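Local coordinates for protein fructosyl amine:oxygen oxidoreductase (Neosartorya fumigata, PDB 4WCT) that probably uses bound FAD and molecular oxygen to oxidise fructosyl amines (Amadori products), thereby deglycating them, at residues A[401-405]-A[406-410]; A[201-204]-A[205-209]; A[262-266]-A[267-271]; A[445-448]-A[449-453]. One frame throughout, in Å; residues are numbered along the deposited sequence. Where two conformers were deposited one is given.

Followed from the N terminus, the four contacts come in series, none nesting within or crossing another, and each closes a short local turn. Contact 2 rounds the loop from strand 198-201, an outermost strand of the six-stranded mixed sheet, into strand 208-214 of the three-stranded antiparallel sheet, beside the adenine of FAD. Contact 3 follows at the end of strand 253-263 in the large mixed sheet. Contact 1 ends helix 393-404 on the far side of the chain's centre from contact 3, their centres about 46 Å apart. Last, contact 4 turns the C-terminal segment after strand 442-443; its nearest atoms lie about 11 Å from contact 3.

Contact 1: A[401-405]-A[406-410]; sequences ADALE and SKLQK
Lys-407 folds back over the end of helix 393-404 and meets Asp-402 and Glu-405 along its length. Its CB lies near Glu-405 O and Asp-402 O, and its CG sits 3.5 Å from Asp-402 O, the same carbonyl that receives its backbone N. A chi1 of 56°, with CG between the backbone N and the carbonyl carbon, turns the chain across the end of the helix toward the two acids. CD passes Glu-405 OE1 and CB, and CE lies close to two acidic oxygens, 3.3 Å from Glu-405 OE1 and 3.6 Å from Asp-402 OD1. At the tip, NZ forms a salt bridge with Glu-405 OE1 whose hydrogen bond, at 3.3 Å, is weak, the two side chains running side by side in the same direction. Asp-402 OD1 and Glu-405 OE1 both form salt bridges with Arg-47, and Tyr-49 OH is hydrogen-bonded to Glu-405 OE2, so Lys-407 joins an existing charge cluster. Asp-402 OD2 also accepts a hydrogen bond from a water that in turn accepts one from Gln-409 N. On the apolar side, Leu-408 CD2 reaches Ala-403 CB at 4.2 Å; the small methyl of alanine suits the close passage of Leu-408 CB over Ala-403 CA. Ser-406 adopts positive phi (57°), which reverses the chain. The bonds Lys-407 N to Asp-402 O (2.8 Å) and Ser-406 N to Ala-403 O (3.1 Å) complete a Schellman motif, a classic C-terminal helix cap, with Ser-406 as its C-prime residue.

Contact 2: A[201-204]-A[205-209]; sequences TGSP and EGNVV. With FAD (flavin-adenine dinucleotide), chain C.
Backbone hydrogen bonds hold Gly-202 to Gly-206 and Pro-204 to Asn-207. Gly-206 N donates a hydrogen bond to Gly-202 O at 2.7 Å, and Asn-207 N reaches Pro-204 O at 3.2 Å from above the carbonyl plane, closing a type I turn. A cis peptide bond before Pro-204 bends the chain into this turn.

Van der Waals packing comes mainly from Glu-205. Its chain bends at chi2 (-88°), bringing the carboxylate back over the preceding loop: OE2 lies 3.4 Å from Gly-202 CA and OE1 3.6 Å from Pro-204 CD. Glycine suits position 202 because its positive phi (142°) would jam a side chain against the preceding carbonyl, and Glu-205 OE2 comes too close for a CB there. Asn-207 CB rests 3.9 Å from Ser-203 OG, whose hydroxyl is hydrogen-bonded to Pro-57 O.

The bonds to the cofactor come from the backbone of Val-208. FAD N6A donates to Val-208 O at 2.8 Å, nearly straight, while Val-208 N makes a weak bond to FAD N1A at 3.3 Å. The valine side chain packs against Leu-55 and Ala-221, and its CB and CG2 lie beside the adenine at N1A. This paired recognition of the adenine Watson-Crick edge by one residue's backbone marks the adenine end of the FAD site.

Contact 3: A[262-266]-A[267-271]; sequences IQMGP and EEVKQ
Glu-268 reaches back to Gly-265, where its OE2 accepts the backbone N-H at 2.8 Å in an almost straight bond (177°), using the lone pair that points away from OE1. The conformation explains the reach: CG stands between the backbone N and the carbonyl carbon (chi1 66°), and beyond it the chain is extended, laying the carboxylate along the preceding turn. Arg-350 makes a salt bridge to the same OE2, so that oxygen is gripped twice; glutamate supplies both the length and the charge this requires. Met-264 crosses Glu-268 at about a right angle. Its chain bends at chi2 and chi3, and the bends place the terminal methyl, CE, against the carboxylate, 3.8 Å from Glu-268 OE2. Met-264 CB meets Val-269 CG2 at 3.8 Å. That methyl is anti to the backbone N of Val-269, while CG1, between the backbone N and the carbonyl carbon, lies 3.4 Å from Gly-265 O and also near Pro-266 O; a branched residue can thus meet both parts of the turn. Lys-270 is extended beyond CG, passing its CE 3.4 Å from Pro-266 O before NZ forms with Glu-267 OE1 a salt bridge whose hydrogen bond is weak (3.3 Å). Glu-267 bends at chi2 to meet it. Val-269 N also bonds to Gly-265 O at 3.1 Å. Together these contacts form the turn by which strand 253-263 leaves the large mixed sheet and enters a segment with helical backbone angles.

Contact 4: A[445-448]-A[449-453]; sequences QQVG and EDQWT
Val-447 overlaps both Gln-451 and Trp-452 through one methyl, CG1, and crosses each side chain at about a right angle. CG1 lies 3.7 Å from Gln-451 CG and 4.0 Å from Trp-452 CE2, approaching the indole obliquely. Because CG1 is anti to the backbone N of Val-447 (chi1 180°), it projects across the turn to these two residues; a compact branched side chain fits between the aliphatic part of the glutamine and the ring. In the conformer given for Gln-451, its CG meets the valine and the amide leads away.

The backbone between them forms a type I beta turn from Gly-448 to Gln-451, closed by Gln-451 N donating to Gly-448 O at 3.0 Å from above the carbonyl plane. Gly-448 suits the first position: a CB there would come tight against Asp-450 OD1. The same carbonyl oxygen is 3.1 Å from Gln-451 CB and 3.4 Å from Trp-452 CD1, so the indole also lies against the turn, meeting this oxygen obliquely.

A water lies in the plane of the indole at its edge, accepting a hydrogen bond from Trp-452 NE1 at 2.8 Å and donating to Val-447 O at the same distance of 2.8 Å. It thereby satisfies the indole N-H of a buried tryptophan and links the ring to the backbone of the loop after strand 442-443. Trp-452 also packs on Phe-323 and Pro-329 and makes a cation-pi contact with Lys-325, while Val-447 touches Glu-331 of helix 330-343.

Contact 1: A[401-405]-A[406-410]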
loop_
_atom_site.group_PDB
_atom_site.type_symbol
_atom_site.label_atom_id
_atom_site.label_comp_id
_atom_site.label_asym_id
_atom_site.label_seq_id
_atom_site.Cartn_x
_atom_site.Cartn_y
_atom_site.Cartn_z
ATOM N N ALA A 401 -8.549 4.725 14.961
ATOM C CA ALA A 401 -9.319 4.732 16.221
ATOM C C ALA A 401 -9.360 6.136 16.860
ATOM O O ALA A 401 -10.409 6.566 17.408
ATOM C CB ALA A 401 -8.772 3.707 17.186
ATOM N N ASP A 402 -8.252 6.866 16.771
ATOM C CA ASP A 402 -8.188 8.224 17.294
ATOM C C ASP A 402 -9.168 9.135 16.548
ATOM O O ASP A 402 -9.866 9.952 17.138
ATOM C CB ASP A 402 -6.777 8.827 17.154
ATOM C CG ASP A 402 -5.780 8.338 18.202
ATOM O OD1 ASP A 402 -6.153 7.615 19.179
ATOM O OD2 ASP A 402 -4.583 8.662 18.027
ATOM N N ALA A 403 -9.216 9.004 15.233
ATOM C CA ALA A 403 -10.174 9.761 14.441
ATOM C C ALA A 403 -11.632 9.387 14.795
ATOM O O ALA A 403 -12.498 10.258 14.886
ATOM C CB ALA A 403 -9.901 9.523 12.969
ATOM N N LEU A 404 -11.895 8.104 15.042
ATOM C CA LEU A 404 -13.209 7.658 15.493
ATOM C C LEU A 404 -13.579 8.337 16.817
ATOM O O LEU A 404 -14.728 8.767 17.009
ATOM C CB LEU A 404 -13.238 6.146 15.696
ATOM C CG LEU A 404 -14.596 5.504 15.986
ATOM C CD1 LEU A 404 -15.504 5.482 14.761
ATOM C CD2 LEU A 404 -14.431 4.103 16.552
ATOM N N GLU A 405 -12.571 8.547 17.646
ATOM C CA GLU A 405 -12.752 9.134 18.971
ATOM C C GLU A 405 -12.556 10.652 18.994
ATOM O O GLU A 405 -12.497 11.246 20.071
ATOM C CB GLU A 405 -11.800 8.466 19.954
ATOM C CG GLU A 405 -12.071 6.990 20.172
ATOM C CD GLU A 405 -11.018 6.270 21.016
ATOM O OE1 GLU A 405 -10.016 6.883 21.418
ATOM O OE2 GLU A 405 -11.258 5.123 21.398
ATOM N N SER A 406 -12.520 11.270 17.815
ATOM C CA SER A 406 -12.379 12.724 17.656
ATOM C C SER A 406 -11.143 13.271 18.322
ATOM O O SER A 406 -11.168 14.352 18.895
ATOM C CB SER A 406 -13.627 13.444 18.199
ATOM O OG SER A 406 -14.748 13.111 17.411
ATOM N N LYS A 407 -10.042 12.531 18.265
ATOM C CA LYS A 407 -8.791 13.030 18.789
ATOM C C LYS A 407 -7.588 12.692 17.916
ATOM O O LYS A 407 -6.491 12.499 18.404
ATOM C CB LYS A 407 -8.569 12.473 20.180
ATOM C CG LYS A 407 -8.593 10.960 20.253
ATOM C CD LYS A 407 -8.651 10.472 21.699
ATOM C CE LYS A 407 -7.755 9.268 21.890
ATOM N NZ LYS A 407 -7.951 8.664 23.237
ATOM N N LEU A 408 -7.784 12.629 16.615
ATOM C CA LEU A 408 -6.628 12.471 15.725
ATOM C C LEU A 408 -5.678 13.626 15.933
ATOM O O LEU A 408 -6.104 14.799 15.949
ATOM C CB LEU A 408 -7.130 12.410 14.272
ATOM C CG LEU A 408 -6.102 12.142 13.188
ATOM C CD1 LEU A 408 -5.359 10.850 13.462
ATOM C CD2 LEU A 408 -6.801 12.059 11.843
ATOM N N GLN A 409 -4.389 13.336 16.109
ATOM C CA GLN A 409 -3.451 14.371 16.515
ATOM C C GLN A 409 -3.268 15.476 15.498
ATOM O O GLN A 409 -3.414 15.287 14.277
ATOM C CB GLN A 409 -2.102 13.803 16.938
ATOM C CG GLN A 409 -1.338 13.160 15.815
ATOM C CD GLN A 409 -0.100 12.436 16.295
ATOM O OE1 GLN A 409 -0.141 11.247 16.559
ATOM N NE2 GLN A 409 0.953 13.184 16.534
ATOM N N LYS A 410 -2.953 16.656 16.008
ATOM C CA LYS A 410 -2.938 17.838 15.173
ATOM C C LYS A 410 -1.921 17.804 14.052
ATOM O O LYS A 410 -2.123 18.427 13.040
ATOM C CB LYS A 410 -2.745 19.114 16.009
ATOM C CG LYS A 410 -1.386 19.239 16.662
ATOM C CD LYS A 410 -1.394 20.350 17.715
ATOM C CE LYS A 410 0.010 20.737 18.153
ATOM N NZ LYS A 410 0.537 19.746 19.126
HETATM O O HOH W 1 -3.471 10.587 16.582
HETATM O O HOH W 2 -15.855 10.673 18.587
#

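Contact 2: A[201-204]-A[205-209]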
loop_
_atom_site.group_PDB
_atom_site.type_symbol
_atom_site.label_atom_id
_atom_site.label_comp_id
_atom_site.label_asym_id
_atom_site.label_seq_id
_atom_site.Cartn_x
_atom_site.Cartn_y
_atom_site.Cartn_z
ATOM N N THR A 201 -16.270 -13.025 6.744
ATOM C CA THR A 201 -15.365 -12.932 5.603
ATOM C C THR A 201 -15.640 -14.079 4.641
ATOM O O THR A 201 -15.355 -15.224 4.938
ATOM C CB THR A 201 -13.872 -12.962 6.041
ATOM O OG1 THR A 201 -13.568 -14.214 6.682
ATOM C CG2 THR A 201 -13.548 -11.826 6.958
ATOM N N GLY A 202 -15.981 -13.739 3.413
ATOM C CA GLY A 202 -16.499 -14.688 2.477
ATOM C C GLY A 202 -17.574 -13.989 1.673
ATOM O O GLY A 202 -18.021 -12.886 2.045
ATOM N N SER A 203 -17.826 -14.508 0.484
ATOM C CA SER A 203 -18.881 -13.936 -0.360
ATOM C C SER A 203 -20.003 -14.960 -0.457
ATOM O O SER A 203 -19.734 -16.130 -0.667
ATOM C CB SER A 203 -18.328 -13.596 -1.734
ATOM O OG SER A 203 -17.357 -12.554 -1.624
ATOM N N PRO A 204 -21.263 -14.520 -0.383
ATOM C CA PRO A 204 -21.738 -13.169 -0.363
ATOM C C PRO A 204 -21.771 -12.509 0.996
ATOM O O PRO A 204 -22.034 -11.308 1.085
ATOM C CB PRO A 204 -23.159 -13.291 -0.902
ATOM C CG PRO A 204 -23.594 -14.656 -0.488
ATOM C CD PRO A 204 -22.362 -15.485 -0.641
ATOM N N GLU A 205 -21.507 -13.265 2.056
ATOM C CA GLU A 205 -21.869 -12.801 3.398
ATOM C C GLU A 205 -21.090 -11.594 3.909
ATOM O O GLU A 205 -21.596 -10.845 4.711
ATOM C CB GLU A 205 -21.834 -13.961 4.409
ATOM C CG GLU A 205 -20.457 -14.577 4.615
ATOM C CD GLU A 205 -20.134 -15.707 3.629
ATOM O OE1 GLU A 205 -20.908 -15.935 2.661
ATOM O OE2 GLU A 205 -19.113 -16.403 3.863
ATOM N N GLY A 206 -19.850 -11.410 3.429
ATOM C CA GLY A 206 -19.039 -10.260 3.820
ATOM C C GLY A 206 -18.802 -9.295 2.692
ATOM O O GLY A 206 -18.032 -8.358 2.836
ATOM N N ASN A 207 -19.456 -9.530 1.560
ATOM C CA ASN A 207 -19.288 -8.656 0.400
ATOM C C ASN A 207 -20.242 -7.475 0.498
ATOM O O ASN A 207 -21.430 -7.586 0.165
ATOM C CB ASN A 207 -19.544 -9.457 -0.861
ATOM C CG ASN A 207 -19.300 -8.657 -2.110
ATOM O OD1 ASN A 207 -18.632 -7.607 -2.077
ATOM N ND2 ASN A 207 -19.779 -9.172 -3.240
ATOM N N VAL A 208 -19.729 -6.340 0.946
ATOM C CA VAL A 208 -20.594 -5.158 1.131
ATOM C C VAL A 208 -20.905 -4.516 -0.215
ATOM O O VAL A 208 -19.985 -4.282 -1.027
ATOM C CB VAL A 208 -19.940 -4.116 2.050
ATOM C CG1 VAL A 208 -20.750 -2.845 2.140
ATOM C CG2 VAL A 208 -19.736 -4.694 3.437
ATOM N N VAL A 209 -22.188 -4.319 -0.490
ATOM C CA VAL A 209 -22.629 -3.707 -1.760
ATOM C C VAL A 209 -23.089 -2.264 -1.581
ATOM O O VAL A 209 -23.161 -1.494 -2.554
ATOM C CB VAL A 209 -23.683 -4.565 -2.516
ATOM C CG1 VAL A 209 -23.144 -5.941 -2.846
ATOM C CG2 VAL A 209 -25.007 -4.682 -1.754
HETATM P PA FAD C . -6.030 -3.392 1.217
HETATM O O1A FAD C . -4.846 -3.922 1.974
HETATM O O2A FAD C . -6.129 -3.569 -0.265
HETATM O O5B FAD C . -7.299 -4.016 1.903
HETATM C C5B FAD C . -8.607 -3.705 1.400
HETATM C C4B FAD C . -9.555 -4.809 1.856
HETATM O O4B FAD C . -10.931 -4.411 1.555
HETATM C C3B FAD C . -9.320 -6.156 1.180
HETATM O O3B FAD C . -9.111 -7.213 2.130
HETATM C C2B FAD C . -10.600 -6.382 0.369
HETATM O O2B FAD C . -10.961 -7.745 0.159
HETATM C C1B FAD C . -11.625 -5.570 1.164
HETATM N N9A FAD C . -12.786 -5.182 0.333
HETATM C C8A FAD C . -12.792 -4.829 -0.965
HETATM N N7A FAD C . -14.057 -4.607 -1.391
HETATM C C5A FAD C . -14.849 -4.744 -0.296
HETATM C C6A FAD C . -16.287 -4.709 -0.058
HETATM N N6A FAD C . -17.139 -4.408 -1.054
HETATM N N1A FAD C . -16.710 -5.017 1.185
HETATM C C2A FAD C . -15.888 -5.300 2.204
HETATM N N3A FAD C . -14.557 -5.389 2.041
HETATM C C4A FAD C . -14.019 -5.128 0.825
HETATM N N1 FAD C . 2.998 0.413 0.598
HETATM C C2 FAD C . 4.118 0.548 1.391
HETATM O O2 FAD C . 3.973 1.082 2.489
HETATM N N3 FAD C . 5.292 0.018 1.039
HETATM C C4 FAD C . 5.486 -0.549 -0.171
HETATM O O4 FAD C . 6.581 -1.048 -0.552
HETATM C C4X FAD C . 4.356 -0.700 -1.070
HETATM N N5 FAD C . 4.504 -1.286 -2.288
HETATM C C5X FAD C . 3.377 -1.627 -2.986
HETATM C C6 FAD C . 3.454 -2.431 -4.119
HETATM C C7 FAD C . 2.320 -2.677 -4.871
HETATM C C7M FAD C . 2.417 -3.597 -6.035
HETATM C C8 FAD C . 1.028 -2.141 -4.424
HETATM C C8M FAD C . -0.233 -2.408 -5.160
HETATM C C9 FAD C . 0.923 -1.435 -3.252
HETATM C C9A FAD C . 2.059 -1.109 -2.541
HETATM N N10 FAD C . 1.970 -0.309 -1.398
HETATM C C10 FAD C . 3.103 -0.177 -0.593
HETATM C "C1'" FAD C . 0.747 0.312 -0.908
HETATM C "C2'" FAD C . 0.042 -0.517 0.153
HETATM O "O2'" FAD C . -0.023 -1.850 -0.336
HETATM C "C3'" FAD C . -1.365 0.058 0.366
HETATM O "O3'" FAD C . -1.292 1.483 0.522
HETATM C "C4'" FAD C . -2.059 -0.572 1.577
HETATM O "O4'" FAD C . -1.859 -1.985 1.559
HETATM C "C5'" FAD C . -3.548 -0.274 1.469
HETATM O "O5'" FAD C . -4.204 -0.814 2.616
HETATM P P FAD C . -5.810 -0.853 2.660
HETATM O O1P FAD C . -6.212 -1.515 3.958
HETATM O O2P FAD C . -6.291 0.537 2.317
HETATM O O3P FAD C . -6.183 -1.825 1.439
HETATM O O HOH W 3 -19.290 -17.947 1.779
#

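Contact 3: A[262-266]-A[267-271]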
loop_
_atom_site.group_PDB
_atom_site.type_symbol
_atom_site.label_atom_id
_atom_site.label_comp_id
_atom_site.label_asym_id
_atom_site.label_seq_id
_atom_site.Cartn_x
_atom_site.Cartn_y
_atom_site.Cartn_z
ATOM N N ILE A 262 10.301 -14.744 -9.082
ATOM C CA ILE A 262 11.211 -15.762 -9.625
ATOM C C ILE A 262 11.513 -16.752 -8.499
ATOM O O ILE A 262 11.807 -16.327 -7.362
ATOM C CB ILE A 262 12.557 -15.128 -10.086
ATOM C CG1 ILE A 262 12.327 -14.199 -11.268
ATOM C CG2 ILE A 262 13.558 -16.214 -10.451
ATOM C CD1 ILE A 262 13.554 -13.452 -11.726
ATOM N N GLN A 263 11.497 -18.037 -8.807
ATOM C CA GLN A 263 11.791 -19.059 -7.831
ATOM C C GLN A 263 13.290 -19.320 -7.758
ATOM O O GLN A 263 13.896 -19.667 -8.769
ATOM C CB GLN A 263 11.081 -20.355 -8.279
ATOM C CG GLN A 263 11.486 -21.563 -7.462
ATOM C CD GLN A 263 10.931 -21.479 -6.078
ATOM O OE1 GLN A 263 9.725 -21.700 -5.865
ATOM N NE2 GLN A 263 11.817 -21.304 -5.097
ATOM N N MET A 264 13.893 -19.066 -6.599
ATOM C CA MET A 264 15.321 -19.251 -6.423
ATOM C C MET A 264 15.606 -20.691 -6.057
ATOM O O MET A 264 14.786 -21.365 -5.436
ATOM C CB MET A 264 15.863 -18.303 -5.339
ATOM C CG MET A 264 15.565 -16.823 -5.602
ATOM S SD MET A 264 16.178 -16.201 -7.179
ATOM C CE MET A 264 17.898 -16.046 -6.770
ATOM N N GLY A 265 16.770 -21.171 -6.469
ATOM C CA GLY A 265 17.174 -22.543 -6.129
ATOM C C GLY A 265 17.735 -22.657 -4.719
ATOM O O GLY A 265 18.023 -21.666 -4.045
ATOM N N PRO A 266 17.846 -23.893 -4.220
ATOM C CA PRO A 266 18.082 -24.095 -2.799
ATOM C C PRO A 266 19.491 -23.788 -2.298
ATOM O O PRO A 266 19.654 -23.433 -1.123
ATOM C CB PRO A 266 17.762 -25.575 -2.610
ATOM C CG PRO A 266 17.980 -26.180 -3.951
ATOM C CD PRO A 266 17.558 -25.146 -4.939
ATOM N N GLU A 267 20.476 -23.770 -3.206
ATOM C CA GLU A 267 21.827 -23.330 -2.838
ATOM C C GLU A 267 22.006 -21.841 -3.121
ATOM O O GLU A 267 22.486 -21.106 -2.259
ATOM C CB GLU A 267 22.927 -24.103 -3.596
ATOM C CG GLU A 267 23.007 -25.593 -3.254
ATOM C CD GLU A 267 23.481 -25.868 -1.828
ATOM O OE1 GLU A 267 23.669 -24.928 -1.024
ATOM O OE2 GLU A 267 23.758 -27.043 -1.531
ATOM N N GLU A 268 21.601 -21.389 -4.309
ATOM C CA GLU A 268 21.856 -19.981 -4.672
ATOM C C GLU A 268 21.125 -19.019 -3.737
ATOM O O GLU A 268 21.684 -17.967 -3.405
ATOM C CB GLU A 268 21.491 -19.685 -6.116
ATOM C CG GLU A 268 20.008 -19.811 -6.379
ATOM C CD GLU A 268 19.570 -19.383 -7.769
ATOM O OE1 GLU A 268 20.364 -18.884 -8.600
ATOM O OE2 GLU A 268 18.387 -19.581 -8.048
ATOM N N VAL A 269 19.987 -19.448 -3.189
ATOM C CA VAL A 269 19.168 -18.574 -2.358
ATOM C C VAL A 269 19.870 -18.165 -1.081
ATOM O O VAL A 269 19.595 -17.110 -0.518
ATOM C CB VAL A 269 17.803 -19.190 -2.045
ATOM C CG1 VAL A 269 17.896 -20.267 -0.987
ATOM C CG2 VAL A 269 16.801 -18.099 -1.669
ATOM N N LYS A 270 20.845 -18.967 -0.642
ATOM C CA LYS A 270 21.423 -18.727 0.662
ATOM C C LYS A 270 22.264 -17.465 0.728
ATOM O O LYS A 270 22.491 -16.965 1.804
ATOM C CB LYS A 270 22.239 -19.956 1.106
ATOM C CG LYS A 270 21.397 -21.223 1.174
ATOM C CD LYS A 270 22.184 -22.383 1.772
ATOM C CE LYS A 270 21.349 -23.652 1.819
ATOM N NZ LYS A 270 22.262 -24.805 1.998
ATOM N N GLN A 271 22.725 -16.951 -0.410
ATOM C CA GLN A 271 23.420 -15.678 -0.458
ATOM C C GLN A 271 22.505 -14.475 -0.321
ATOM O O GLN A 271 22.964 -13.382 0.047
ATOM C CB GLN A 271 24.264 -15.527 -1.750
ATOM C CG GLN A 271 25.518 -16.371 -1.798
ATOM C CD GLN A 271 26.470 -16.030 -0.684
ATOM O OE1 GLN A 271 26.479 -16.723 0.355
ATOM N NE2 GLN A 271 27.339 -15.011 -0.909
#

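Contact 4: A[445-448]-A[449-453]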
loop_
_atom_site.group_PDB
_atom_site.type_symbol
_atom_site.label_atom_id
_atom_site.label_comp_id
_atom_site.label_asym_id
_atom_site.label_seq_id
_atom_site.Cartn_x
_atom_site.Cartn_y
_atom_site.Cartn_z
ATOM N N GLN A 445 -8.002 -1.055 -20.170
ATOM C CA GLN A 445 -8.941 -1.208 -21.288
ATOM C C GLN A 445 -8.201 -1.195 -22.623
ATOM O O GLN A 445 -8.786 -1.572 -23.634
ATOM C CB GLN A 445 -9.998 -0.118 -21.260
ATOM C CG GLN A 445 -10.959 -0.236 -20.083
ATOM C CD GLN A 445 -11.884 -1.431 -20.193
ATOM O OE1 GLN A 445 -12.562 -1.609 -21.215
ATOM N NE2 GLN A 445 -11.809 -2.335 -19.218
ATOM N N GLN A 446 -6.954 -0.723 -22.626
ATOM C CA GLN A 446 -6.117 -0.736 -23.832
ATOM C C GLN A 446 -5.082 -1.850 -23.830
ATOM O O GLN A 446 -4.241 -1.920 -24.727
ATOM C CB GLN A 446 -5.438 0.621 -23.994
ATOM C CG GLN A 446 -6.432 1.751 -24.199
ATOM C CD GLN A 446 -5.787 3.125 -24.294
ATOM O OE1 GLN A 446 -4.838 3.441 -23.577
ATOM N NE2 GLN A 446 -6.353 3.977 -25.143
ATOM N N VAL A 447 -5.208 -2.787 -22.890
ATOM C CA VAL A 447 -4.316 -3.948 -22.831
ATOM C C VAL A 447 -5.057 -5.105 -23.451
ATOM O O VAL A 447 -6.119 -5.468 -23.007
ATOM C CB VAL A 447 -3.850 -4.283 -21.381
ATOM C CG1 VAL A 447 -2.939 -5.494 -21.370
ATOM C CG2 VAL A 447 -3.117 -3.093 -20.768
ATOM N N GLY A 448 -4.475 -5.690 -24.502
ATOM C CA GLY A 448 -5.126 -6.789 -25.199
ATOM C C GLY A 448 -5.335 -7.995 -24.309
ATOM O O GLY A 448 -4.502 -8.303 -23.463
ATOM N N GLU A 449 -6.326 -8.806 -24.639
ATOM C CA GLU A 449 -6.557 -10.043 -23.920
ATOM C C GLU A 449 -5.373 -10.996 -23.996
ATOM O O GLU A 449 -5.138 -11.763 -23.067
ATOM C CB GLU A 449 -7.824 -10.749 -24.443
ATOM C CG GLU A 449 -9.109 -10.155 -23.894
ATOM C CD GLU A 449 -10.307 -10.379 -24.801
ATOM O OE1 GLU A 449 -10.813 -11.522 -24.843
ATOM O OE2 GLU A 449 -10.764 -9.406 -25.445
ATOM N N ASP A 450 -4.613 -10.936 -25.088
ATOM C CA ASP A 450 -3.507 -11.840 -25.294
ATOM C C ASP A 450 -2.169 -11.214 -24.907
ATOM O O ASP A 450 -1.110 -11.774 -25.169
ATOM C CB ASP A 450 -3.443 -12.293 -26.758
ATOM C CG ASP A 450 -3.263 -11.142 -27.713
ATOM O OD1 ASP A 450 -3.270 -9.965 -27.282
ATOM O OD2 ASP A 450 -3.306 -11.405 -28.921
ATOM N N GLN A 451 -2.226 -10.107 -24.172
ATOM C CA GLN A 451 -1.076 -9.278 -23.856
ATOM C C GLN A 451 -0.649 -9.466 -22.385
ATOM O O GLN A 451 -0.009 -8.579 -21.830
ATOM C CB GLN A 451 -1.462 -7.811 -24.082
ATOM C CG GLN A 451 -0.383 -6.772 -23.792
ATOM C CD GLN A 451 0.811 -6.906 -24.694
ATOM O OE1 GLN A 451 0.747 -7.576 -25.732
ATOM N NE2 GLN A 451 1.939 -6.307 -24.283
ATOM N N TRP A 452 -1.018 -10.587 -21.771
ATOM C CA TRP A 452 -0.702 -10.847 -20.358
ATOM C C TRP A 452 0.259 -12.032 -20.250
ATOM O O TRP A 452 0.321 -12.888 -21.142
ATOM C CB TRP A 452 -1.989 -11.149 -19.594
ATOM C CG TRP A 452 -2.905 -10.017 -19.497
ATOM C CD1 TRP A 452 -3.786 -9.584 -20.450
ATOM C CD2 TRP A 452 -3.074 -9.150 -18.375
ATOM N NE1 TRP A 452 -4.522 -8.536 -19.971
ATOM C CE2 TRP A 452 -4.109 -8.246 -18.698
ATOM C CE3 TRP A 452 -2.546 -9.122 -17.079
ATOM C CZ2 TRP A 452 -4.583 -7.302 -17.786
ATOM C CZ3 TRP A 452 -3.020 -8.200 -16.194
ATOM C CH2 TRP A 452 -4.025 -7.297 -16.537
ATOM N N THR A 453 0.974 -12.124 -19.124
ATOM C CA THR A 453 1.695 -13.334 -18.796
ATOM C C THR A 453 0.721 -14.520 -18.741
ATOM O O THR A 453 -0.508 -14.347 -18.602
ATOM C CB THR A 453 2.473 -13.199 -17.461
ATOM O OG1 THR A 453 1.582 -12.822 -16.402
ATOM C CG2 THR A 453 3.570 -12.133 -17.581
HETATM O O HOH W 4 -6.838 -7.370 -21.114
#